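Local coordinates for lipoprotein, putative (Bacillus anthracis, PDB 4O4A), which is of unknown function but, as a putative bacterial lipoprotein, is probably held at the cell surface and may bind lipid, at residues V45-G50 against N115-P120; P49-L54 against T70-T75; E36-D41 against L124-T129. All blocks are in the same frame, centred on the assembly; numbering follows the deposited sequence.

How the interactions relate
All three contacts reach one mixed four-stranded sheet, in the order 70-72, 40-45, 117-126, 104-114. Interactions 1 and 3 are partly buried and both join the chain around strand 40-45 to strand 117-126, but at opposite ends, their centres about 25 Å apart: interaction 1 follows the end of strand 40-45, interaction 3 its start. Interaction 2 is the surface contact, about 9 Å from interaction 1 between centres, and continues the same loop through the shared Pro49 and Gly50. The chemistry follows the place. Interaction 1 mixes ring packing with three hydrogen bonds; interaction 2 relies on hydroxyls; interaction 3 combines antiparallel backbone pairing with a glutamate bonded to the following turn.

Interaction 1: V45-G50 against N115-P120; sequences VYNVPG and NSWEFP
Pro49 and Asn47 form the two bumps that the indole of Trp117 has to fit. Pro49 rests its CG over one face of the indole, off toward the rim. The carbonyl of Asn47 meets the ring edge in plane and accepts from the indole N-H, with Trp117 NE1 2.8 Å from Asn47 O and an N-H...O angle of 163°. The Asn47 side chain fills the hollow between Trp117 and Pro120: CG is anti to the backbone N (chi1 -164°), which carries Asn47 ND2 to Glu118 O at 2.8 Å and lays the amide within 14° of the indole plane. CB of Asn47 meanwhile sits 3.7 Å from Pro120 CD. Here the loop leaving strand 40-45 still runs beside its antiparallel neighbour, strand 117-126, and Tyr46 N bonds to Pro120 O. On the more buried side Phe119 is the bump. Its CB meets CG1 of Val45 at 3.8 Å, and its CD1 meets CG2 of Val48, the two valines flanking a hollow that helix 149-166 helps to enclose through Leu157 and Ile161. Trp117 CD1 lies over a face of the Phe119 ring, and Tyr46 O comes in at that ring's edge.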
# COMPACT_ATOMS: atom_id res chain seq x y z
N VAL B 45 12.24 -16.45 -23.06
CA VAL B 45 11.19 -17.08 -23.85
C VAL B 45 11.81 -17.64 -25.10
O VAL B 45 12.52 -16.94 -25.82
CB VAL B 45 10.08 -16.10 -24.22
CG1 VAL B 45 8.99 -16.83 -25.02
CG2 VAL B 45 9.49 -15.47 -22.98
N TYR B 46 11.55 -18.91 -25.35
CA TYR B 46 12.12 -19.60 -26.49
C TYR B 46 11.13 -19.79 -27.63
O TYR B 46 9.94 -19.51 -27.51
CB TYR B 46 12.61 -20.99 -26.04
CG TYR B 46 13.77 -20.96 -25.06
CD1 TYR B 46 13.54 -20.74 -23.71
CD2 TYR B 46 15.07 -21.17 -25.48
CE1 TYR B 46 14.59 -20.72 -22.81
CE2 TYR B 46 16.13 -21.15 -24.60
CZ TYR B 46 15.88 -20.92 -23.26
OH TYR B 46 16.93 -20.93 -22.37
N ASN B 47 11.68 -20.26 -28.75
CA ASN B 47 10.90 -20.56 -29.93
C ASN B 47 10.11 -19.36 -30.45
O ASN B 47 9.02 -19.51 -30.96
CB ASN B 47 9.96 -21.72 -29.64
CG ASN B 47 9.42 -22.34 -30.90
OD1 ASN B 47 10.12 -22.43 -31.91
ND2 ASN B 47 8.18 -22.78 -30.85
N VAL B 48 10.69 -18.18 -30.32
CA VAL B 48 10.07 -16.96 -30.82
C VAL B 48 10.62 -16.70 -32.22
O VAL B 48 11.79 -16.34 -32.37
CB VAL B 48 10.38 -15.77 -29.92
CG1 VAL B 48 9.74 -14.49 -30.46
CG2 VAL B 48 9.90 -16.05 -28.51
N PRO B 49 9.79 -16.86 -33.25
CA PRO B 49 10.29 -16.66 -34.60
C PRO B 49 10.65 -15.21 -34.88
O PRO B 49 9.94 -14.30 -34.44
CB PRO B 49 9.12 -17.10 -35.48
CG PRO B 49 7.91 -16.86 -34.64
CD PRO B 49 8.34 -17.08 -33.21
N GLY B 50 11.75 -15.00 -35.61
CA GLY B 50 12.21 -13.66 -35.93
C GLY B 50 13.25 -13.20 -34.92
O GLY B 50 14.08 -12.35 -35.22
N ASN B 115 -2.38 -19.16 -30.00
CA ASN B 115 -2.88 -19.73 -31.25
C ASN B 115 -2.61 -21.23 -31.17
O ASN B 115 -3.24 -21.92 -30.38
CB ASN B 115 -2.22 -19.08 -32.48
CG ASN B 115 -2.64 -17.64 -32.66
OD1 ASN B 115 -3.80 -17.28 -32.43
ND2 ASN B 115 -1.70 -16.81 -33.09
N SER B 116 -1.69 -21.72 -31.98
CA SER B 116 -1.30 -23.11 -31.91
C SER B 116 0.22 -23.17 -31.76
O SER B 116 0.81 -24.23 -31.87
CB SER B 116 -1.77 -23.85 -33.16
OG SER B 116 -1.53 -25.24 -33.05
N TRP B 117 0.83 -22.02 -31.47
CA TRP B 117 2.28 -21.92 -31.34
C TRP B 117 2.71 -21.99 -29.88
O TRP B 117 2.17 -21.27 -29.03
CB TRP B 117 2.76 -20.60 -31.96
CG TRP B 117 4.23 -20.53 -32.15
CD1 TRP B 117 5.17 -20.16 -31.22
CD2 TRP B 117 4.95 -20.83 -33.35
NE1 TRP B 117 6.42 -20.21 -31.78
CE2 TRP B 117 6.32 -20.62 -33.08
CE3 TRP B 117 4.58 -21.26 -34.63
CZ2 TRP B 117 7.31 -20.82 -34.04
CZ3 TRP B 117 5.57 -21.45 -35.59
CH2 TRP B 117 6.92 -21.23 -35.29
N GLU B 118 3.69 -22.84 -29.59
CA GLU B 118 4.17 -23.03 -28.22
C GLU B 118 5.47 -22.29 -27.95
O GLU B 118 6.41 -22.38 -28.73
CB GLU B 118 4.38 -24.50 -27.93
CG GLU B 118 3.13 -25.32 -28.11
CD GLU B 118 3.33 -26.78 -27.78
OE1 GLU B 118 2.68 -27.62 -28.43
OE2 GLU B 118 4.14 -27.08 -26.88
N PHE B 119 5.50 -21.56 -26.85
CA PHE B 119 6.67 -20.83 -26.43
C PHE B 119 7.12 -21.38 -25.10
O PHE B 119 6.50 -21.12 -24.08
CB PHE B 119 6.39 -19.33 -26.21
CG PHE B 119 5.89 -18.60 -27.42
CD1 PHE B 119 6.77 -18.16 -28.40
CD2 PHE B 119 4.55 -18.31 -27.55
CE1 PHE B 119 6.31 -17.46 -29.50
CE2 PHE B 119 4.08 -17.61 -28.65
CZ PHE B 119 4.96 -17.18 -29.62
N PRO B 120 8.20 -22.16 -25.10
CA PRO B 120 8.71 -22.59 -23.80
C PRO B 120 9.30 -21.38 -23.10
O PRO B 120 9.82 -20.48 -23.77
CB PRO B 120 9.82 -23.60 -24.15
CG PRO B 120 9.74 -23.84 -25.61
CD PRO B 120 9.01 -22.67 -26.22

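Interaction 2: P49-L54 against T70-T75; sequences PGAELL and TAVTST
Ser74 pushes into the backbone of Ala51 and Glu52 and has more surface buried here than any other residue of the two segments. Its OG, held between the backbone N and carbonyl carbon (chi1 54°), gives a hydrogen bond to Ala51 O at 2.6 Å, reaching that carbonyl from above its plane. The Ser74 amide goes to the next carbonyl along, with N 3.0 Å from Glu52 O. One residue of the 70-75 segment thus holds two successive peptides of the loop.

Ala51 is the matching piece on the other side. Its methyl points into the contact, and CB lies against the Thr73 backbone and 3.7 Å from CG1 of Val72, where the end of strand 70-72 gives way to irregular chain.

Thr73 brings its hydroxyl in from beside the serine. With OG1 anti to the backbone N (chi1 -178°), it donates to Glu52 O over 2.6 Å, in the carbonyl plane on a lone pair, and accepts the amide of Thr75, an ST turn that curls the chain just past the strand. Thr75 continues the series by accepting Leu54 N at OG1, 2.9 Å away. The Leu54 side chain crosses both threonines at about a right angle: CG packs on the two hydroxyl oxygens and CD2 lies near Thr73 CB, while Tyr46 and strand 60-64 border the same leucine. Leu53 adds CD1 alongside the serine hydroxyl.

Three hydroxyls and two amides make the four bonds; two of the hydroxyls donate, and that of Thr75 accepts. Glu52 O is gripped by two donors from different directions, which should fix the rotation of its peptide, and hydroxyls probably stand in for strand pairing where the chain beyond strand 70-72 is irregular.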
# COMPACT_ATOMS: atom_id res chain seq x y z
N PRO B 49 9.79 -16.86 -33.25
CA PRO B 49 10.29 -16.66 -34.60
C PRO B 49 10.65 -15.21 -34.88
O PRO B 49 9.94 -14.30 -34.44
CB PRO B 49 9.12 -17.10 -35.48
CG PRO B 49 7.91 -16.86 -34.64
CD PRO B 49 8.34 -17.08 -33.21
N GLY B 50 11.75 -15.00 -35.61
CA GLY B 50 12.21 -13.66 -35.93
C GLY B 50 13.25 -13.20 -34.92
O GLY B 50 14.08 -12.35 -35.22
N ALA B 51 13.21 -13.78 -33.73
CA ALA B 51 14.17 -13.44 -32.69
C ALA B 51 15.53 -14.05 -33.02
O ALA B 51 15.63 -14.97 -33.83
CB ALA B 51 13.70 -13.93 -31.34
N GLU B 52 16.56 -13.53 -32.38
CA GLU B 52 17.89 -14.04 -32.60
C GLU B 52 18.05 -15.38 -31.92
O GLU B 52 17.37 -15.68 -30.95
CB GLU B 52 18.93 -13.03 -32.12
CG GLU B 52 18.85 -11.69 -32.85
CD GLU B 52 19.06 -11.80 -34.36
OE1 GLU B 52 20.00 -12.51 -34.80
OE2 GLU B 52 18.29 -11.15 -35.12
N LEU B 53 18.94 -16.19 -32.46
CA LEU B 53 19.21 -17.50 -31.94
C LEU B 53 20.23 -17.28 -30.83
O LEU B 53 20.93 -16.26 -30.83
CB LEU B 53 19.83 -18.36 -33.06
CG LEU B 53 19.47 -19.82 -33.21
CD1 LEU B 53 17.98 -19.99 -33.07
CD2 LEU B 53 19.96 -20.39 -34.54
N LEU B 54 20.32 -18.19 -29.88
CA LEU B 54 21.30 -18.01 -28.80
C LEU B 54 22.70 -18.21 -29.34
O LEU B 54 23.00 -19.25 -29.94
CB LEU B 54 21.03 -18.96 -27.64
CG LEU B 54 19.71 -18.74 -26.88
CD1 LEU B 54 19.59 -19.74 -25.74
CD2 LEU B 54 19.59 -17.32 -26.35
N THR B 70 14.50 -9.28 -19.54
CA THR B 70 13.81 -10.12 -20.49
C THR B 70 14.75 -10.61 -21.57
O THR B 70 15.66 -9.89 -21.97
CB THR B 70 12.78 -9.24 -21.18
OG1 THR B 70 11.81 -8.82 -20.21
CG2 THR B 70 12.12 -9.94 -22.32
N ALA B 71 14.51 -11.82 -22.06
CA ALA B 71 15.32 -12.37 -23.14
C ALA B 71 14.42 -13.18 -24.03
O ALA B 71 13.69 -14.04 -23.57
CB ALA B 71 16.44 -13.23 -22.62
N VAL B 72 14.47 -12.87 -25.32
CA VAL B 72 13.63 -13.50 -26.30
C VAL B 72 14.52 -14.15 -27.34
O VAL B 72 15.44 -13.52 -27.82
CB VAL B 72 12.81 -12.42 -26.99
CG1 VAL B 72 12.00 -12.98 -28.14
CG2 VAL B 72 11.90 -11.74 -25.98
N THR B 73 14.27 -15.41 -27.67
CA THR B 73 15.10 -16.08 -28.67
C THR B 73 14.32 -17.03 -29.54
O THR B 73 13.27 -17.54 -29.15
CB THR B 73 16.25 -16.90 -28.03
OG1 THR B 73 17.06 -17.50 -29.06
CG2 THR B 73 15.69 -17.99 -27.13
N SER B 74 14.87 -17.28 -30.73
CA SER B 74 14.30 -18.20 -31.69
C SER B 74 14.83 -19.61 -31.48
O SER B 74 14.44 -20.53 -32.17
CB SER B 74 14.58 -17.73 -33.11
OG SER B 74 15.96 -17.52 -33.32
N THR B 75 15.75 -19.79 -30.52
CA THR B 75 16.25 -21.12 -30.22
C THR B 75 15.05 -21.94 -29.78
O THR B 75 14.28 -21.49 -28.96
CB THR B 75 17.33 -21.07 -29.12
OG1 THR B 75 18.47 -20.34 -29.60
CG2 THR B 75 17.76 -22.47 -28.71

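Interaction 3: E36-D41 against L124-T129; sequences EEYEGD and LEVTRT
Gly40 and Val126 pair tightly at the centre of this contact, as an antiparallel hydrogen-bonded pair. Gly40 N reaches Val126 O at 3.0 Å, and Val126 N returns to Gly40 O at 2.9 Å, each donor tilted somewhat from the carbonyl plane. At the glycine's backbone angles (phi 128°) a CB would jam against the carbonyl O of Glu39. CG1 of Val126 folds over the glycine backbone, 3.5 Å from Gly40 O, and touches the edge of the Tyr38 ring at CD2.

One residue further on, Asp41 faces Glu125 as the antiparallel non-hydrogen-bonded pair. Their side chains run side by side, yet the carboxylates are turned 64° apart, and both are salt-bridged to Arg140, which probably offsets the like charges. This is where strand 40-45 begins and strand 117-126 ends, two central neighbours in the mixed four-stranded sheet; helix 149-166 packs on Asp41, and strand 104-114 borders Glu125 and Val126.

Beyond the last backbone bonds the two chains stay close, and the Glu39 side chain takes over the link. CG lies anti to the backbone N (chi1 -169°) and the chain stays extended beyond it, sending OE2 into the bend at 127-129. There Thr129 OG1 donates at 2.9 Å to the syn lone pair of Glu39 OE2. Weak bonds from Arg128 N, Thr129 N and Thr127 OG1 gather round the same oxygen, although Thr127 OG1 has its stronger partner in the amide of Ala130.

The outer side is looser. Arg128 bends back across the turn at Glu36 and Glu37, its CD 3.5 Å from Tyr38 O and one guanidinium face under Glu36 O. Glu39 OE1 stays 4.3 Å from Arg128 NH1, an attraction of charges without a directed bond, while NH2 salt-bridges a sulfate ion, probably from the crystallisation liquor.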
# COMPACT_ATOMS: atom_id res chain seq x y z
N GLU B 36 24.37 -5.54 -14.93
CA GLU B 36 24.80 -5.36 -13.53
C GLU B 36 23.87 -4.58 -12.63
O GLU B 36 23.78 -4.85 -11.43
CB GLU B 36 26.17 -4.70 -13.49
CG GLU B 36 26.20 -3.28 -14.00
CD GLU B 36 27.58 -2.68 -13.96
OE1 GLU B 36 28.53 -3.39 -13.56
OE2 GLU B 36 27.72 -1.49 -14.34
N GLU B 37 23.17 -3.60 -13.19
CA GLU B 37 22.28 -2.77 -12.40
C GLU B 37 20.91 -3.41 -12.15
O GLU B 37 20.16 -2.95 -11.29
CB GLU B 37 22.13 -1.36 -13.01
CG GLU B 37 21.70 -1.29 -14.49
CD GLU B 37 22.84 -1.55 -15.49
OE1 GLU B 37 22.65 -2.38 -16.41
OE2 GLU B 37 23.92 -0.93 -15.36
N TYR B 38 20.60 -4.49 -12.87
CA TYR B 38 19.29 -5.13 -12.72
C TYR B 38 19.14 -6.02 -11.50
O TYR B 38 20.08 -6.69 -11.07
CB TYR B 38 18.94 -5.96 -13.94
CG TYR B 38 17.52 -6.47 -13.91
CD1 TYR B 38 16.45 -5.65 -14.32
CD2 TYR B 38 17.22 -7.76 -13.47
CE1 TYR B 38 15.15 -6.10 -14.29
CE2 TYR B 38 15.92 -8.21 -13.44
CZ TYR B 38 14.89 -7.37 -13.86
OH TYR B 38 13.61 -7.81 -13.84
N GLU B 39 17.94 -6.00 -10.94
CA GLU B 39 17.61 -6.81 -9.80
C GLU B 39 16.17 -7.21 -9.96
O GLU B 39 15.34 -6.39 -10.34
CB GLU B 39 17.83 -6.04 -8.50
CG GLU B 39 17.77 -6.89 -7.23
CD GLU B 39 18.27 -6.16 -5.98
OE1 GLU B 39 18.33 -4.91 -6.00
OE2 GLU B 39 18.64 -6.85 -4.99
N GLY B 40 15.87 -8.48 -9.73
CA GLY B 40 14.50 -8.92 -9.81
C GLY B 40 14.25 -10.12 -10.68
O GLY B 40 15.13 -10.94 -10.89
N ASP B 41 13.04 -10.18 -11.18
CA ASP B 41 12.57 -11.28 -11.99
C ASP B 41 13.19 -11.30 -13.36
O ASP B 41 13.41 -10.26 -13.95
CB ASP B 41 11.07 -11.19 -12.14
CG ASP B 41 10.37 -11.22 -10.80
OD1 ASP B 41 10.61 -12.17 -10.03
OD2 ASP B 41 9.57 -10.30 -10.53
N LEU B 124 13.40 -16.93 -13.76
CA LEU B 124 14.48 -16.88 -12.82
C LEU B 124 14.40 -15.57 -12.10
O LEU B 124 13.65 -14.69 -12.49
CB LEU B 124 15.84 -16.96 -13.49
CG LEU B 124 16.20 -18.22 -14.25
CD1 LEU B 124 15.73 -18.04 -15.68
CD2 LEU B 124 17.70 -18.45 -14.23
N GLU B 125 15.21 -15.43 -11.08
CA GLU B 125 15.22 -14.24 -10.30
C GLU B 125 16.64 -14.02 -9.85
O GLU B 125 17.35 -14.97 -9.49
CB GLU B 125 14.29 -14.43 -9.12
CG GLU B 125 14.10 -13.20 -8.26
CD GLU B 125 13.16 -13.44 -7.10
OE1 GLU B 125 12.41 -14.43 -7.10
OE2 GLU B 125 13.18 -12.61 -6.17
N VAL B 126 17.06 -12.77 -9.85
CA VAL B 126 18.42 -12.44 -9.44
C VAL B 126 18.38 -11.41 -8.35
O VAL B 126 17.42 -10.61 -8.26
CB VAL B 126 19.23 -11.89 -10.63
CG1 VAL B 126 18.63 -10.60 -11.17
CG2 VAL B 126 20.67 -11.66 -10.23
N THR B 127 19.42 -11.41 -7.53
CA THR B 127 19.59 -10.42 -6.47
C THR B 127 21.05 -10.00 -6.39
O THR B 127 21.96 -10.74 -6.81
CB THR B 127 19.16 -10.96 -5.09
OG1 THR B 127 19.28 -9.95 -4.10
CG2 THR B 127 20.02 -12.14 -4.68
N ARG B 128 21.26 -8.79 -5.88
CA ARG B 128 22.60 -8.26 -5.63
C ARG B 128 22.70 -8.06 -4.12
O ARG B 128 23.74 -8.28 -3.50
CB ARG B 128 22.76 -6.93 -6.31
CG ARG B 128 22.42 -6.97 -7.79
CD ARG B 128 22.06 -5.59 -8.35
NE ARG B 128 22.92 -4.51 -7.87
CZ ARG B 128 22.55 -3.24 -7.90
NH1 ARG B 128 21.34 -2.91 -8.33
NH2 ARG B 128 23.36 -2.29 -7.46
N THR B 129 21.57 -7.65 -3.55
CA THR B 129 21.35 -7.39 -2.16
C THR B 129 21.44 -8.57 -1.21
O THR B 129 22.07 -8.47 -0.16
CB THR B 129 19.90 -6.86 -2.02
OG1 THR B 129 19.81 -5.57 -2.64
CG2 THR B 129 19.43 -6.78 -0.55